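Local coordinates for leucyl-trna synthetase (Plasmodium falciparum, PDB 5FOC), which probably charges tRNA(Leu) with leucine using ATP and, through the editing domain that makes up this chain, deacylates mischarged tRNA, at residues T139-N144 with L238-M243; T9-F14 with T228-S233. The protein carries 2 engineered substitutions. All coordinates share one frame; numbering follows the deposited sequence.

Contact 1: T139-N144 with L238-M243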
loop_
_atom_site.group_PDB
_atom_site.type_symbol
_atom_site.label_atom_id
_atom_site.label_comp_id
_atom_site.label_asym_id
_atom_site.label_seq_id
_atom_site.Cartn_x
_atom_site.Cartn_y
_atom_site.Cartn_z
ATOM N N THR A 139 -1.266 6.329 -3.051
ATOM C CA THR A 139 -0.710 5.242 -2.247
ATOM C C THR A 139 0.567 5.760 -1.620
ATOM O O THR A 139 1.445 6.261 -2.269
ATOM C CB THR A 139 -0.427 4.010 -3.153
ATOM O OG1 THR A 139 -1.662 3.512 -3.669
ATOM C CG2 THR A 139 0.364 2.944 -2.400
ATOM N N PHE A 140 0.693 5.654 -0.300
ATOM C CA PHE A 140 1.887 6.115 0.362
ATOM C C PHE A 140 2.857 4.983 0.720
ATOM O O PHE A 140 2.429 3.856 1.078
ATOM C CB PHE A 140 1.594 6.821 1.689
ATOM C CG PHE A 140 0.885 8.130 1.604
ATOM C CD1 PHE A 140 1.427 9.219 0.900
ATOM C CD2 PHE A 140 -0.279 8.340 2.356
ATOM C CE1 PHE A 140 0.775 10.470 0.930
ATOM C CE2 PHE A 140 -0.908 9.558 2.386
ATOM C CZ PHE A 140 -0.394 10.629 1.645
ATOM N N ILE A 141 4.136 5.310 0.581
ATOM C CA ILE A 141 5.253 4.410 0.874
ATOM C C ILE A 141 6.348 5.183 1.569
ATOM O O ILE A 141 6.434 6.401 1.441
ATOM C CB ILE A 141 5.760 3.733 -0.423
ATOM C CG1 ILE A 141 6.544 2.479 -0.154
ATOM C CG2 ILE A 141 6.576 4.691 -1.270
ATOM C CD1 ILE A 141 6.777 1.596 -1.376
ATOM N N ASN A 142 7.143 4.498 2.405
ATOM C CA ASN A 142 8.254 5.188 3.015
ATOM C C ASN A 142 9.426 5.210 2.055
ATOM O O ASN A 142 9.942 4.159 1.753
ATOM C CB ASN A 142 8.633 4.539 4.353
ATOM C CG ASN A 142 9.667 5.333 5.123
ATOM O OD1 ASN A 142 10.576 5.933 4.579
ATOM N ND2 ASN A 142 9.522 5.332 6.439
ATOM N N PRO A 143 9.814 6.403 1.544
ATOM C CA PRO A 143 10.822 6.445 0.459
ATOM C C PRO A 143 12.237 6.019 0.903
ATOM O O PRO A 143 13.051 5.589 0.099
ATOM C CB PRO A 143 10.796 7.927 0.054
ATOM C CG PRO A 143 10.409 8.653 1.309
ATOM C CD PRO A 143 9.407 7.758 1.955
ATOM N N ASN A 144 12.499 6.066 2.211
ATOM C CA ASN A 144 13.817 5.838 2.755
ATOM C C ASN A 144 14.081 4.410 3.207
ATOM O O ASN A 144 15.173 4.122 3.700
ATOM C CB ASN A 144 14.008 6.832 3.924
ATOM C CG ASN A 144 14.058 8.272 3.424
ATOM O OD1 ASN A 144 14.652 8.531 2.398
ATOM N ND2 ASN A 144 13.434 9.188 4.121
ATOM N N LEU A 238 -3.815 6.141 -8.878
ATOM C CA LEU A 238 -3.352 6.376 -7.531
ATOM C C LEU A 238 -1.843 6.330 -7.482
ATOM O O LEU A 238 -1.218 5.256 -7.315
ATOM C CB LEU A 238 -3.948 5.290 -6.631
ATOM C CG LEU A 238 -5.415 4.985 -6.799
ATOM C CD1 LEU A 238 -5.871 3.901 -5.772
ATOM C CD2 LEU A 238 -6.242 6.216 -6.615
ATOM N N TYR A 239 -1.228 7.478 -7.662
ATOM C CA TYR A 239 0.210 7.520 -7.767
ATOM C C TYR A 239 0.788 7.187 -6.404
ATOM O O TYR A 239 0.196 7.582 -5.366
ATOM C CB TYR A 239 0.681 8.876 -8.272
ATOM C CG TYR A 239 0.079 9.173 -9.638
ATOM C CD1 TYR A 239 0.395 8.405 -10.732
ATOM C CD2 TYR A 239 -0.870 10.163 -9.771
ATOM C CE1 TYR A 239 -0.212 8.684 -11.968
ATOM C CE2 TYR A 239 -1.446 10.461 -11.019
ATOM C CZ TYR A 239 -1.128 9.669 -12.068
ATOM O OH TYR A 239 -1.716 9.976 -13.304
ATOM N N ILE A 240 1.963 6.583 -6.448
ATOM C CA ILE A 240 2.732 6.342 -5.200
ATOM C C ILE A 240 3.408 7.642 -4.783
ATOM O O ILE A 240 4.203 8.217 -5.547
ATOM C CB ILE A 240 3.726 5.206 -5.312
ATOM C CG1 ILE A 240 2.982 3.923 -5.566
ATOM C CG2 ILE A 240 4.539 5.070 -4.013
ATOM C CD1 ILE A 240 3.792 2.673 -5.774
ATOM N N LEU A 241 3.186 8.074 -3.527
ATOM C CA LEU A 241 3.783 9.250 -2.974
ATOM C C LEU A 241 4.588 8.935 -1.704
ATOM O O LEU A 241 4.260 7.961 -1.057
ATOM C CB LEU A 241 2.722 10.273 -2.614
ATOM C CG LEU A 241 1.807 10.875 -3.681
ATOM C CD1 LEU A 241 0.885 11.883 -3.035
ATOM C CD2 LEU A 241 2.650 11.551 -4.734
ATOM N N PRO A 242 5.598 9.731 -1.402
ATOM C CA PRO A 242 6.431 9.463 -0.219
ATOM C C PRO A 242 5.846 10.004 1.084
ATOM O O PRO A 242 5.432 11.136 1.159
ATOM C CB PRO A 242 7.729 10.159 -0.557
ATOM C CG PRO A 242 7.290 11.350 -1.347
ATOM C CD PRO A 242 6.151 10.849 -2.203
ATOM N N MET A 243 5.863 9.142 2.123
ATOM C CA MET A 243 5.435 9.535 3.469
ATOM C C MET A 243 6.484 8.975 4.416
ATOM O O MET A 243 6.540 7.768 4.637
ATOM C CB MET A 243 4.048 9.014 3.746
ATOM C CG MET A 243 3.525 9.292 5.172
ATOM S SD MET A 243 1.904 8.548 5.509
ATOM C CE MET A 243 0.800 9.941 5.487
#
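Strands 139-141 and 238-242 run parallel, with T139, F140 and I141 beside I240, L241 and P242. Four backbone hydrogen bonds join them: T139 N to Y239 O (3.0 Å), L241 N to T139 O, I141 N to L241 O, and M243 N to I141 O (2.9 Å). CA-H...O contacts add to these, I240 CA lying 3.2 Å from T139 O. F140 and L241 share one sheet face, where helix 263-274 packs on both. Next to them M243 sends its CG anti to the backbone N (chi1 176°) and turns about CG-SD (chi3 -106°), laying CE over one face of the F140 ring toward its rim, a CH-pi contact 3.9 Å from the centroid. SD sits obliquely to the same ring, a Met-aromatic contact, while L241 O lies at the ring's edge. This parallel pair belongs to the mixed sheet of the editing domain; strand 254-257 continues it beyond 138-141, antiparallel. T139, I141, I240 and P242 occupy the other face. I141 CG2 presses tightly on I240 CG2 (3.4 Å), and P143 CG meets P242 CB at 3.6 Å. Past the strand, N142 OD1 accepts from N144 N in an Asx turn, while N142 ND2 is hydrogen-bonded to I246 O.

Contact 2: T9-F14 with T228-S233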
loop_
_atom_site.group_PDB
_atom_site.type_symbol
_atom_site.label_atom_id
_atom_site.label_comp_id
_atom_site.label_asym_id
_atom_site.label_seq_id
_atom_site.Cartn_x
_atom_site.Cartn_y
_atom_site.Cartn_z
ATOM N N THR A 9 -6.745 -4.306 7.737
ATOM C CA THR A 9 -7.280 -4.793 6.478
ATOM C C THR A 9 -6.218 -4.442 5.436
ATOM O O THR A 9 -5.755 -3.328 5.404
ATOM C CB THR A 9 -8.620 -4.161 6.106
ATOM O OG1 THR A 9 -9.564 -4.380 7.137
ATOM C CG2 THR A 9 -9.158 -4.797 4.828
ATOM N N LEU A 10 -5.707 -5.458 4.793
ATOM C CA LEU A 10 -4.809 -5.269 3.644
ATOM C C LEU A 10 -5.631 -5.215 2.365
ATOM O O LEU A 10 -6.485 -6.048 2.118
ATOM C CB LEU A 10 -3.765 -6.386 3.550
ATOM C CG LEU A 10 -2.985 -6.720 4.822
ATOM C CD1 LEU A 10 -1.927 -7.758 4.503
ATOM C CD2 LEU A 10 -2.412 -5.479 5.467
ATOM N N ILE A 11 -5.363 -4.182 1.572
ATOM C CA ILE A 11 -6.043 -3.971 0.289
ATOM C C ILE A 11 -5.021 -4.233 -0.802
ATOM O O ILE A 11 -3.887 -3.795 -0.707
ATOM C CB ILE A 11 -6.619 -2.546 0.230
ATOM C CG1 ILE A 11 -7.689 -2.373 1.353
ATOM C CG2 ILE A 11 -7.238 -2.240 -1.134
ATOM C CD1 ILE A 11 -8.254 -0.984 1.491
ATOM N N LYS A 12 -5.482 -4.970 -1.835
ATOM C CA LYS A 12 -4.648 -5.227 -3.024
ATOM C C LYS A 12 -4.542 -3.969 -3.861
ATOM O O LYS A 12 -5.533 -3.489 -4.342
ATOM C CB LYS A 12 -5.202 -6.366 -3.830
ATOM C CG LYS A 12 -5.021 -7.717 -3.149
ATOM C CD LYS A 12 -5.783 -8.803 -3.830
ATOM C CE LYS A 12 -5.657 -10.168 -3.202
ATOM N NZ LYS A 12 -6.539 -11.098 -3.920
ATOM N N ILE A 13 -3.351 -3.423 -3.909
ATOM C CA ILE A 13 -3.089 -2.202 -4.652
ATOM C C ILE A 13 -2.285 -2.621 -5.902
ATOM O O ILE A 13 -1.102 -2.849 -5.855
ATOM C CB ILE A 13 -2.356 -1.128 -3.797
ATOM C CG1 ILE A 13 -3.233 -0.664 -2.634
ATOM C CG2 ILE A 13 -1.979 0.082 -4.627
ATOM C CD1 ILE A 13 -2.536 0.282 -1.675
ATOM N N PHE A 14 -2.989 -2.667 -7.037
ATOM C CA PHE A 14 -2.401 -3.202 -8.250
ATOM C C PHE A 14 -1.597 -2.089 -8.937
ATOM O O PHE A 14 -1.947 -0.910 -8.861
ATOM C CB PHE A 14 -3.531 -3.611 -9.215
ATOM C CG PHE A 14 -4.388 -4.749 -8.703
ATOM C CD1 PHE A 14 -4.003 -6.066 -8.880
ATOM C CD2 PHE A 14 -5.565 -4.489 -8.036
ATOM C CE1 PHE A 14 -4.775 -7.097 -8.363
ATOM C CE2 PHE A 14 -6.350 -5.525 -7.526
ATOM C CZ PHE A 14 -5.947 -6.822 -7.675
ATOM N N THR A 228 -0.892 3.268 -9.401
ATOM C CA THR A 228 -1.579 2.090 -8.829
ATOM C C THR A 228 -3.109 2.260 -8.839
ATOM O O THR A 228 -3.634 3.370 -9.044
ATOM C CB THR A 228 -1.069 1.774 -7.387
ATOM O OG1 THR A 228 -1.479 2.826 -6.540
ATOM C CG2 THR A 228 0.461 1.606 -7.376
ATOM N N TYR A 229 -3.821 1.162 -8.560
ATOM C CA TYR A 229 -5.257 1.239 -8.398
ATOM C C TYR A 229 -5.707 0.071 -7.508
ATOM O O TYR A 229 -4.979 -0.903 -7.355
ATOM C CB TYR A 229 -5.994 1.284 -9.778
ATOM C CG TYR A 229 -5.876 0.001 -10.519
ATOM C CD1 TYR A 229 -4.717 -0.313 -11.213
ATOM C CD2 TYR A 229 -6.896 -0.951 -10.465
ATOM C CE1 TYR A 229 -4.583 -1.526 -11.879
ATOM C CE2 TYR A 229 -6.753 -2.188 -11.083
ATOM C CZ TYR A 229 -5.604 -2.462 -11.817
ATOM O OH TYR A 229 -5.492 -3.693 -12.457
ATOM N N THR A 230 -6.925 0.194 -7.005
ATOM C CA THR A 230 -7.590 -0.936 -6.322
ATOM C C THR A 230 -8.918 -1.218 -7.011
ATOM O O THR A 230 -9.358 -0.393 -7.877
ATOM C CB THR A 230 -7.909 -0.611 -4.835
ATOM O OG1 THR A 230 -9.038 0.253 -4.761
ATOM C CG2 THR A 230 -6.691 -0.040 -4.102
ATOM N N ASN A 231 -9.596 -2.306 -6.688
ATOM C CA ASN A 231 -10.924 -2.563 -7.250
ATOM C C ASN A 231 -12.057 -1.887 -6.471
ATOM O O ASN A 231 -13.239 -2.109 -6.761
ATOM C CB ASN A 231 -11.169 -4.069 -7.391
ATOM C CG ASN A 231 -10.295 -4.690 -8.461
ATOM O OD1 ASN A 231 -10.070 -4.093 -9.534
ATOM N ND2 ASN A 231 -9.827 -5.887 -8.218
ATOM N N ILE A 232 -11.689 -1.056 -5.494
ATOM C CA ILE A 232 -12.632 -0.322 -4.697
ATOM C C ILE A 232 -12.609 1.176 -4.977
ATOM O O ILE A 232 -13.611 1.855 -4.760
ATOM C CB ILE A 232 -12.358 -0.576 -3.166
ATOM C CG1 ILE A 232 -12.183 -2.057 -2.919
ATOM C CG2 ILE A 232 -13.483 0.000 -2.316
ATOM C CD1 ILE A 232 -11.511 -2.376 -1.599
ATOM N N SER A 233 -11.477 1.709 -5.418
ATOM C CA SER A 233 -11.286 3.149 -5.514
ATOM C C SER A 233 -12.121 3.755 -6.664
ATOM O O SER A 233 -12.252 3.127 -7.733
ATOM C CB SER A 233 -9.808 3.469 -5.707
ATOM O OG SER A 233 -9.251 2.881 -6.884
HETATM O O HOH W 1 -8.291 -4.115 -4.936
#
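F14 and Y229 form an antiparallel hydrogen-bonded pair, F14 N giving to Y229 O (2.7 Å) and Y229 N to F14 O (2.8 Å). The two side chains lie on the same sheet face. Y229 CG lies between its backbone N and carbonyl carbon (chi1 68°), bringing one ring face against F14 CB, 3.8 Å from the centroid. The rings themselves are near parallel, planes at 26°, but slid apart so that they barely overlap. At the far end of the F14 ring, N231 ND2 comes obliquely to within 3.6 Å of CE2; ND2 is hydrogen-bonded to D368 OD1. Strand 7-15 is a hub of the domain's mixed sheet, also pairing with 120-127 and 369-373, whereas 228-233 leads into a turn at T230 to S233. T230 OG1 marks that turn, accepting from I232 N and S233 N in an ST turn and ST motif. A water bridges the two backbones, donating to K12 O and accepting from N231 N. I13 CG2 packs tightly against T228 CB (3.4 Å). T230 CG2 touches I11 CG2 at 3.7 Å and I13 CG1 at 3.8 Å, and I232 CD1 reaches I11 CG2 more loosely.

How the contacts relate
From the N terminus the chain lays down 9-14, then 139-144. It next returns to strand 7-15 at 228-233, closing the 213-residue loop of contact 2, and a few residues later reaches 238-243, closing the 93-residue loop of contact 1. The segments alternate, so the two loops cross. Strands 227-229 and 238-242 follow each other and pair antiparallel, joining strand 7-15 to strand 138-141 within one mixed sheet. Where the contacts meet, T228 OG1 lies 2.6 Å from L238 O and 3.0 Å from T139 OG1, both probable hydrogen bonds. I13 CG2 packs on T139 OG1, and L238 CD1 on S233 OG.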